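PDB 4RN7: N-acetylmuramoyl-L-alanine amidase from Peptoclostridium difficile, which probably hydrolyses the amide bond between N-acetylmuramic acid and L-alanine in bacterial cell-wall peptidoglycan, acting through the zinc-dependent amidase domain that makes up this chain. Local coordinates for residues N84-G89 with L152-E157; G94-Y99 with R125-V130. One frame throughout, in Å; residues are numbered along the deposited sequence. Where two conformers were deposited one is given.

Contact 1: N84-G89 with L152-E157; sequences NAEKNG and LTTPSE
Thr153 is the residue that reaches across to the loop 84-89. Its OG1 accepts a hydrogen bond from Glu86 N at 3.0 Å, and the bond is almost straight at 173°. The hydroxyl can do this because its chi1 of 51° sets OG1 between the backbone N and the carbonyl carbon, facing the loop. A second direct bond joins the two backbones. Leu152 N donates to Asn84 O at 3.1 Å, from a position tilted out of the carbonyl plane.

One water binds both sides. It donates to Glu86 OE1 at 2.8 Å and to Thr154 OG1 at 2.6 Å, and it also bonds Thr153 OG1. Two of these oxygens, Glu86 OE1 and Thr154 OG1, are 4.2 Å apart, too far for a direct bond. Each has a further partner: Glu86 OE1 accepts from the backbone N atoms of Thr91 and Ala92, and Thr154 OG1 bonds Ala92 O. The carboxylate thus also ties the later part of its own loop.

Apolar contact is slight. The methyl CG2 of Thr153 meets Ala85 CB at 3.8 Å, and Thr19 touches both residues. The side chain of Leu152 leads away from the loop and comes close to the zinc ligand Glu28.

Here two adjacent strands of the sheet, 77-84 and 144-151, run out into loops. Thr154 sits at the N-cap position of helix 155-161, but its side chain makes no capping bond. Segment 84-89 begins two residues beyond the ligand His82. The contact joins these strand exits at the rim of the zinc site of an Amidase_3 domain.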
ATOM      1  N   ASN A  84       9.191   3.569   1.839  1.00 27.92           N
ATOM      2  CA  ASN A  84       9.865   3.781   3.090  1.00 30.12           C
ATOM      3  C   ASN A  84      10.979   4.816   2.945  1.00 33.26           C
ATOM      4  O   ASN A  84      11.398   5.168   1.826  1.00 27.52           O
ATOM      5  CB  ASN A  84      10.423   2.445   3.600  1.00 25.57           C
ATOM      6  CG  ASN A  84      10.262   2.285   5.100  1.00 35.59           C
ATOM      7  OD1 ASN A  84      10.372   3.255   5.848  1.00 41.89           O
ATOM      8  ND2 ASN A  84      10.000   1.059   5.548  1.00 34.52           N
ATOM      9  N   ALA A  85      11.462   5.303   4.080  1.00 28.81           N
ATOM     10  CA  ALA A  85      12.571   6.244   4.084  1.00 32.12           C
ATOM     11  C   ALA A  85      13.375   6.071   5.358  1.00 34.92           C
ATOM     12  O   ALA A  85      12.802   5.875   6.433  1.00 39.12           O
ATOM     13  CB  ALA A  85      12.057   7.676   3.989  1.00 39.41           C
ATOM     14  N   GLU A  86      14.695   6.130   5.227  1.00 36.54           N
ATOM     15  CA  GLU A  86      15.588   6.255   6.372  1.00 41.88           C
ATOM     16  C   GLU A  86      15.823   7.737   6.634  1.00 50.41           C
ATOM     17  O   GLU A  86      16.192   8.469   5.715  1.00 54.96           O
ATOM     18  CB  GLU A  86      16.935   5.622   6.049  1.00 42.31           C
ATOM     19  CG  GLU A  86      17.088   4.162   6.394  1.00 51.94           C
ATOM     20  CD  GLU A  86      18.494   3.672   6.104  1.00 43.37           C
ATOM     21  OE1 GLU A  86      18.855   3.574   4.912  1.00 39.63           O
ATOM     22  OE2 GLU A  86      19.254   3.401   7.058  1.00 54.94           O
ATOM     23  N   LYS A  87      15.629   8.188   7.873  1.00 59.82           N
ATOM     24  CA  LYS A  87      15.854   9.597   8.191  1.00 66.29           C
ATOM     25  C   LYS A  87      17.331   9.986   8.070  1.00 68.48           C
ATOM     26  O   LYS A  87      17.655  11.064   7.561  1.00 68.37           O
ATOM     27  CB  LYS A  87      15.281   9.965   9.567  1.00 71.05           C
ATOM     28  CG  LYS A  87      15.563   8.968  10.676  1.00 63.58           C
ATOM     29  N   ASN A  88      18.216   9.104   8.532  1.00 60.73           N
ATOM     30  CA  ASN A  88      19.657   9.316   8.431  0.62 67.32           C
ATOM     31  C   ASN A  88      20.368   8.126   7.807  1.00 63.23           C
ATOM     32  O   ASN A  88      21.132   7.442   8.483  1.00 74.78           O
ATOM     33  CB  ASN A  88      20.263   9.570   9.812  0.62 73.39           C
ATOM     34  CG  ASN A  88      20.057  10.986  10.288  0.62 81.86           C
ATOM     35  OD1 ASN A  88      20.089  11.930   9.500  0.62 84.79           O
ATOM     36  ND2 ASN A  88      19.850  11.146  11.589  0.62 86.29           N
ATOM     37  N   GLY A  89      20.118   7.876   6.530  1.00 55.24           N
ATOM     38  CA  GLY A  89      20.749   6.753   5.862  1.00 52.28           C
ATOM     39  C   GLY A  89      20.296   6.617   4.427  1.00 46.47           C
ATOM     40  O   GLY A  89      19.315   7.238   4.027  1.00 43.62           O
ATOM     41  N   LEU A 152      12.811   4.567  -0.814  1.00 29.92           N
ATOM     42  CA  LEU A 152      13.125   5.529  -1.866  1.00 26.58           C
ATOM     43  C   LEU A 152      14.439   6.240  -1.586  1.00 29.48           C
ATOM     44  O   LEU A 152      15.083   6.755  -2.498  1.00 30.14           O
ATOM     45  CB  LEU A 152      11.991   6.550  -2.028  1.00 27.52           C
ATOM     46  CG  LEU A 152      12.215   7.589  -3.131  1.00 32.04           C
ATOM     47  CD1 LEU A 152      12.326   6.914  -4.484  1.00 29.99           C
ATOM     48  CD2 LEU A 152      11.063   8.587  -3.127  1.00 33.47           C
ATOM     49  N   THR A 153      14.854   6.250  -0.321  1.00 34.74           N
ATOM     50  CA  THR A 153      16.124   6.863   0.078  1.00 33.77           C
ATOM     51  C   THR A 153      17.390   6.041  -0.262  1.00 32.50           C
ATOM     52  O   THR A 153      18.514   6.525  -0.104  1.00 35.19           O
ATOM     53  CB  THR A 153      16.112   7.235   1.586  1.00 42.04           C
ATOM     54  OG1 THR A 153      15.700   6.101   2.372  1.00 32.80           O
ATOM     55  CG2 THR A 153      15.151   8.400   1.831  1.00 40.77           C
ATOM     56  N   THR A 154      17.196   4.810  -0.729  1.00 28.67           N
ATOM     57  CA  THR A 154      18.306   3.931  -1.109  1.00 29.64           C
ATOM     58  C   THR A 154      18.334   3.840  -2.632  1.00 30.74           C
ATOM     59  O   THR A 154      17.375   3.353  -3.242  1.00 34.23           O
ATOM     60  CB  THR A 154      18.125   2.531  -0.508  1.00 29.49           C
ATOM     61  OG1 THR A 154      18.136   2.624   0.920  1.00 34.30           O
ATOM     62  CG2 THR A 154      19.265   1.612  -0.939  1.00 30.22           C
ATOM     63  N   PRO A 155      19.412   4.343  -3.251  1.00 34.05           N
ATOM     64  CA  PRO A 155      19.503   4.410  -4.715  1.00 41.74           C
ATOM     65  C   PRO A 155      19.171   3.104  -5.441  1.00 36.61           C
ATOM     66  O   PRO A 155      18.444   3.166  -6.423  1.00 31.55           O
ATOM     67  CB  PRO A 155      20.958   4.808  -4.952  1.00 37.01           C
ATOM     68  CG  PRO A 155      21.293   5.661  -3.763  1.00 46.54           C
ATOM     69  CD  PRO A 155      20.578   4.974  -2.604  1.00 41.62           C
ATOM     70  N   SER A 156      19.684   1.955  -4.996  1.00 32.36           N
ATOM     71  CA  SER A 156      19.263   0.692  -5.617  1.00 31.08           C
ATOM     72  C   SER A 156      17.739   0.467  -5.594  1.00 35.20           C
ATOM     73  O   SER A 156      17.157   0.012  -6.591  1.00 31.35           O
ATOM     74  CB  SER A 156      19.995  -0.504  -4.987  1.00 31.82           C
ATOM     75  OG  SER A 156      19.521  -0.756  -3.670  1.00 31.94           O
ATOM     76  N   GLU A 157      17.083   0.799  -4.479  1.00 31.44           N
ATOM     77  CA  GLU A 157      15.656   0.547  -4.332  1.00 28.83           C
ATOM     78  C   GLU A 157      14.892   1.481  -5.258  1.00 28.84           C
ATOM     79  O   GLU A 157      13.892   1.098  -5.867  1.00 29.03           O
ATOM     80  CB  GLU A 157      15.206   0.847  -2.904  1.00 36.81           C
ATOM     81  CG  GLU A 157      15.760  -0.058  -1.843  1.00 37.19           C
ATOM     82  CD  GLU A 157      14.974  -1.331  -1.739  1.00 43.68           C
ATOM     83  OE1 GLU A 157      13.932  -1.331  -1.043  1.00 31.17           O
ATOM     84  OE2 GLU A 157      15.399  -2.323  -2.363  1.00 38.67           O
TER
HETATM   85  O   HOH W   1      17.505   4.428   2.629  1.00 34.91           O

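Contact 2: G94-Y99 with R125-V130; sequences GIETWY and RDRGIV
Val130, Arg127 and Glu96 have the most surface buried where strands 95-99 and 126-130 pair in parallel. Both backbone polar atoms of Val130 bond strand 95-99: N donates to Thr97 O at 2.9 Å, and O accepts from Tyr99 N at 3.0 Å. Its side chain runs beside that of Trp98, pointing the same way, with CB 3.8 Å from the indole CD1. The methyl CG2 turns toward Glu96 OE2.

Arg127 bonds by backbone and by side chain. Its N donates to Ile95 O. Its chain then passes Gly94, with CD 3.5 Å from Gly94 C, and bends at chi3 (64°) to bring NE to Glu96. Arg127 NE to Glu96 OE1 is a salt bridge of 2.9 Å, nearly straight at 172°. Glu96 OE1 lies in the guanidinium plane, but NE meets it on the anti side and well out of the carboxylate plane. Arg127 NH1 bonds Thr93 O.

The other carboxylate oxygen of Glu96 takes the indole N-H: Trp98 NE1 to Glu96 OE2 is 2.8 Å, in the plane of the ring. One carboxylate therefore links Arg127 and Trp98 on the same face of the sheet, and these two bonds should restrain its rotation.

The pairing slips by one residue between Ile95 and Thr97, a beta bulge. Gly128 has positive phi here, and its N closes an Asx turn onto Asp126 OD1. On the other face, Tyr99 CE1 meets Ile129 CD1 at 3.7 Å.

Strand 126-131 is outermost in the sheet, and 95-99 lies between it and strand 144-151, which runs antiparallel to both. Helix 107-122 makes the beta-alpha-beta crossover between the paired strands; it packs on Ile95, Thr97 and Tyr99, and its Gln115 bonds Thr97 OG1, Asp126 OD1 and Ile95 O.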
ATOM      1  N   GLY A  94      14.100  -3.356   1.116  1.00 31.40           N
ATOM      2  CA  GLY A  94      13.072  -4.344   1.379  1.00 27.90           C
ATOM      3  C   GLY A  94      11.696  -3.761   1.636  1.00 31.47           C
ATOM      4  O   GLY A  94      11.516  -2.546   1.742  1.00 29.65           O
ATOM      5  N   ILE A  95      10.720  -4.651   1.761  1.00 28.36           N
ATOM      6  CA  ILE A  95       9.334  -4.250   1.917  1.00 27.09           C
ATOM      7  C   ILE A  95       8.809  -4.739   3.267  1.00 32.28           C
ATOM      8  O   ILE A  95       9.139  -5.850   3.694  1.00 31.23           O
ATOM      9  CB  ILE A  95       8.509  -4.857   0.774  1.00 29.01           C
ATOM     10  CG1 ILE A  95       8.890  -4.180  -0.552  1.00 30.45           C
ATOM     11  CG2 ILE A  95       7.007  -4.715   1.024  1.00 28.40           C
ATOM     12  CD1 ILE A  95       8.098  -4.676  -1.747  1.00 32.55           C
ATOM     13  N   GLU A  96       8.008  -3.912   3.938  1.00 29.02           N
ATOM     14  CA  GLU A  96       7.349  -4.332   5.172  1.00 26.73           C
ATOM     15  C   GLU A  96       5.907  -3.878   5.090  1.00 28.47           C
ATOM     16  O   GLU A  96       5.589  -2.945   4.353  1.00 29.96           O
ATOM     17  CB  GLU A  96       8.017  -3.711   6.405  1.00 28.93           C
ATOM     18  CG  GLU A  96       8.114  -2.190   6.374  1.00 31.84           C
ATOM     19  CD  GLU A  96       8.924  -1.646   7.533  1.00 41.10           C
ATOM     20  OE1 GLU A  96      10.035  -2.161   7.770  1.00 37.88           O
ATOM     21  OE2 GLU A  96       8.457  -0.710   8.214  1.00 36.95           O
ATOM     22  N   THR A  97       5.033  -4.532   5.843  1.00 25.71           N
ATOM     23  CA  THR A  97       3.616  -4.167   5.812  1.00 26.57           C
ATOM     24  C   THR A  97       3.137  -3.854   7.222  1.00 28.68           C
ATOM     25  O   THR A  97       3.373  -4.633   8.146  1.00 29.71           O
ATOM     26  CB  THR A  97       2.796  -5.318   5.235  1.00 30.95           C
ATOM     27  OG1 THR A  97       3.211  -5.562   3.886  1.00 29.49           O
ATOM     28  CG2 THR A  97       1.303  -4.974   5.245  1.00 25.80           C
ATOM     29  N   TRP A  98       2.490  -2.703   7.393  1.00 27.06           N
ATOM     30  CA  TRP A  98       2.014  -2.256   8.696  1.00 31.55           C
ATOM     31  C   TRP A  98       0.540  -2.586   8.896  1.00 33.59           C
ATOM     32  O   TRP A  98      -0.223  -2.653   7.929  1.00 29.43           O
ATOM     33  CB  TRP A  98       2.137  -0.739   8.814  1.00 30.38           C
ATOM     34  CG  TRP A  98       3.523  -0.178   8.694  1.00 33.35           C
ATOM     35  CD1 TRP A  98       4.695  -0.867   8.563  1.00 33.89           C
ATOM     36  CD2 TRP A  98       3.867   1.213   8.701  1.00 33.20           C
ATOM     37  NE1 TRP A  98       5.753   0.020   8.490  1.00 35.81           N
ATOM     38  CE2 TRP A  98       5.266   1.301   8.564  1.00 34.66           C
ATOM     39  CE3 TRP A  98       3.121   2.397   8.800  1.00 34.13           C
ATOM     40  CZ2 TRP A  98       5.938   2.533   8.535  1.00 39.54           C
ATOM     41  CZ3 TRP A  98       3.793   3.616   8.769  1.00 38.21           C
ATOM     42  CH2 TRP A  98       5.181   3.672   8.641  1.00 37.81           C
ATOM     43  N   TYR A  99       0.154  -2.767  10.157  1.00 30.30           N
ATOM     44  CA  TYR A  99      -1.248  -2.865  10.552  1.00 32.71           C
ATOM     45  C   TYR A  99      -1.417  -2.149  11.894  1.00 34.65           C
ATOM     46  O   TYR A  99      -0.434  -1.935  12.604  1.00 35.49           O
ATOM     47  CB  TYR A  99      -1.695  -4.327  10.646  1.00 32.40           C
ATOM     48  CG  TYR A  99      -0.929  -5.151  11.654  1.00 33.29           C
ATOM     49  CD1 TYR A  99       0.300  -5.703  11.336  1.00 39.05           C
ATOM     50  CD2 TYR A  99      -1.447  -5.388  12.921  1.00 37.81           C
ATOM     51  CE1 TYR A  99       1.004  -6.465  12.257  1.00 38.31           C
ATOM     52  CE2 TYR A  99      -0.751  -6.151  13.844  1.00 43.63           C
ATOM     53  CZ  TYR A  99       0.472  -6.680  13.506  1.00 45.81           C
ATOM     54  OH  TYR A  99       1.161  -7.440  14.428  1.00 51.19           O
ATOM     55  N   ARG A 125      13.752  -8.216  -0.061  1.00 36.59           N
ATOM     56  CA  ARG A 125      14.064  -8.533   1.321  0.63 41.21           C
ATOM     57  C   ARG A 125      12.786  -8.467   2.148  1.00 38.54           C
ATOM     58  O   ARG A 125      12.035  -7.493   2.058  1.00 34.25           O
ATOM     59  CB  ARG A 125      15.101  -7.541   1.839  0.63 46.03           C
ATOM     60  CG  ARG A 125      15.442  -7.656   3.302  0.63 52.17           C
ATOM     61  CD  ARG A 125      16.766  -6.941   3.563  0.63 57.46           C
ATOM     62  NE  ARG A 125      16.910  -6.557   4.959  0.63 59.91           N
ATOM     63  CZ  ARG A 125      17.507  -7.309   5.877  0.63 59.59           C
ATOM     64  NH1 ARG A 125      18.019  -8.491   5.543  0.63 51.83           N
ATOM     65  NH2 ARG A 125      17.591  -6.882   7.129  0.63 62.50           N
ATOM     66  N   ASP A 126      12.538  -9.512   2.935  1.00 42.76           N
ATOM     67  CA  ASP A 126      11.304  -9.624   3.720  1.00 41.64           C
ATOM     68  C   ASP A 126      11.487  -8.976   5.101  1.00 38.69           C
ATOM     69  O   ASP A 126      12.034  -9.587   6.021  1.00 43.73           O
ATOM     70  CB  ASP A 126      10.911 -11.109   3.815  1.00 38.36           C
ATOM     71  CG  ASP A 126       9.650 -11.353   4.613  1.00 46.71           C
ATOM     72  OD1 ASP A 126       8.978 -10.388   5.031  1.00 37.26           O
ATOM     73  OD2 ASP A 126       9.320 -12.542   4.810  1.00 45.26           O
ATOM     74  N   ARG A 127      11.041  -7.727   5.231  1.00 35.87           N
ATOM     75  CA  ARG A 127      11.152  -6.992   6.487  1.00 34.94           C
ATOM     76  C   ARG A 127      10.016  -7.340   7.453  1.00 39.96           C
ATOM     77  O   ARG A 127       9.980  -6.838   8.581  1.00 43.72           O
ATOM     78  CB  ARG A 127      11.192  -5.480   6.232  1.00 34.29           C
ATOM     79  CG  ARG A 127      12.367  -5.031   5.367  1.00 33.46           C
ATOM     80  CD  ARG A 127      12.341  -3.526   5.093  1.00 34.13           C
ATOM     81  NE  ARG A 127      12.501  -2.733   6.311  1.00 35.18           N
ATOM     82  CZ  ARG A 127      13.679  -2.367   6.803  1.00 40.10           C
ATOM     83  NH1 ARG A 127      14.802  -2.716   6.189  1.00 36.77           N
ATOM     84  NH2 ARG A 127      13.741  -1.655   7.915  1.00 52.74           N
ATOM     85  N   GLY A 128       9.101  -8.204   7.015  1.00 39.85           N
ATOM     86  CA  GLY A 128       8.043  -8.702   7.881  1.00 35.49           C
ATOM     87  C   GLY A 128       6.889  -7.733   8.036  1.00 35.98           C
ATOM     88  O   GLY A 128       6.740  -6.803   7.242  1.00 32.88           O
ATOM     89  N   ILE A 129       6.075  -7.959   9.064  1.00 36.80           N
ATOM     90  CA  ILE A 129       4.932  -7.098   9.345  1.00 32.22           C
ATOM     91  C   ILE A 129       5.165  -6.350  10.656  1.00 36.53           C
ATOM     92  O   ILE A 129       5.892  -6.834  11.536  1.00 37.46           O
ATOM     93  CB  ILE A 129       3.618  -7.899   9.398  1.00 36.48           C
ATOM     94  CG1 ILE A 129       3.629  -8.901  10.559  1.00 39.72           C
ATOM     95  CG2 ILE A 129       3.393  -8.619   8.073  1.00 38.27           C
ATOM     96  CD1 ILE A 129       2.296  -9.619  10.764  1.00 44.20           C
ATOM     97  N   VAL A 130       4.561  -5.167  10.777  1.00 38.48           N
ATOM     98  CA  VAL A 130       4.845  -4.253  11.883  1.00 42.43           C
ATOM     99  C   VAL A 130       3.553  -3.610  12.385  1.00 39.03           C
ATOM    100  O   VAL A 130       2.724  -3.188  11.584  1.00 38.21           O
ATOM    101  CB  VAL A 130       5.761  -3.093  11.413  1.00 44.25           C
ATOM    102  CG1 VAL A 130       6.179  -2.230  12.586  1.00 59.41           C
ATOM    103  CG2 VAL A 130       6.981  -3.620  10.687  1.00 55.60           C
TER

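Contact 2 is nested in the chain between the two segments of contact 1, and their centres are 15 Å apart. They meet at two points. Glu157 OE1 lies 3.0 Å from Gly94 N, a probable hydrogen bond from the backbone just before strand 95-99 to the first turn of helix 155-161. Asn84 ND2 packs 3.5 Å from Glu96 CD. Contact 1 borders the zinc site of His12, Glu28 and His82, and contact 2 lies near it: the Leu152 side chain is about 4 Å from that of Glu28, and the Trp98 side chain about 7 Å from the metal. Bound HEPES buffer, probably from crystallisation, lies close to the side chain of Glu86 and also to that of Arg127.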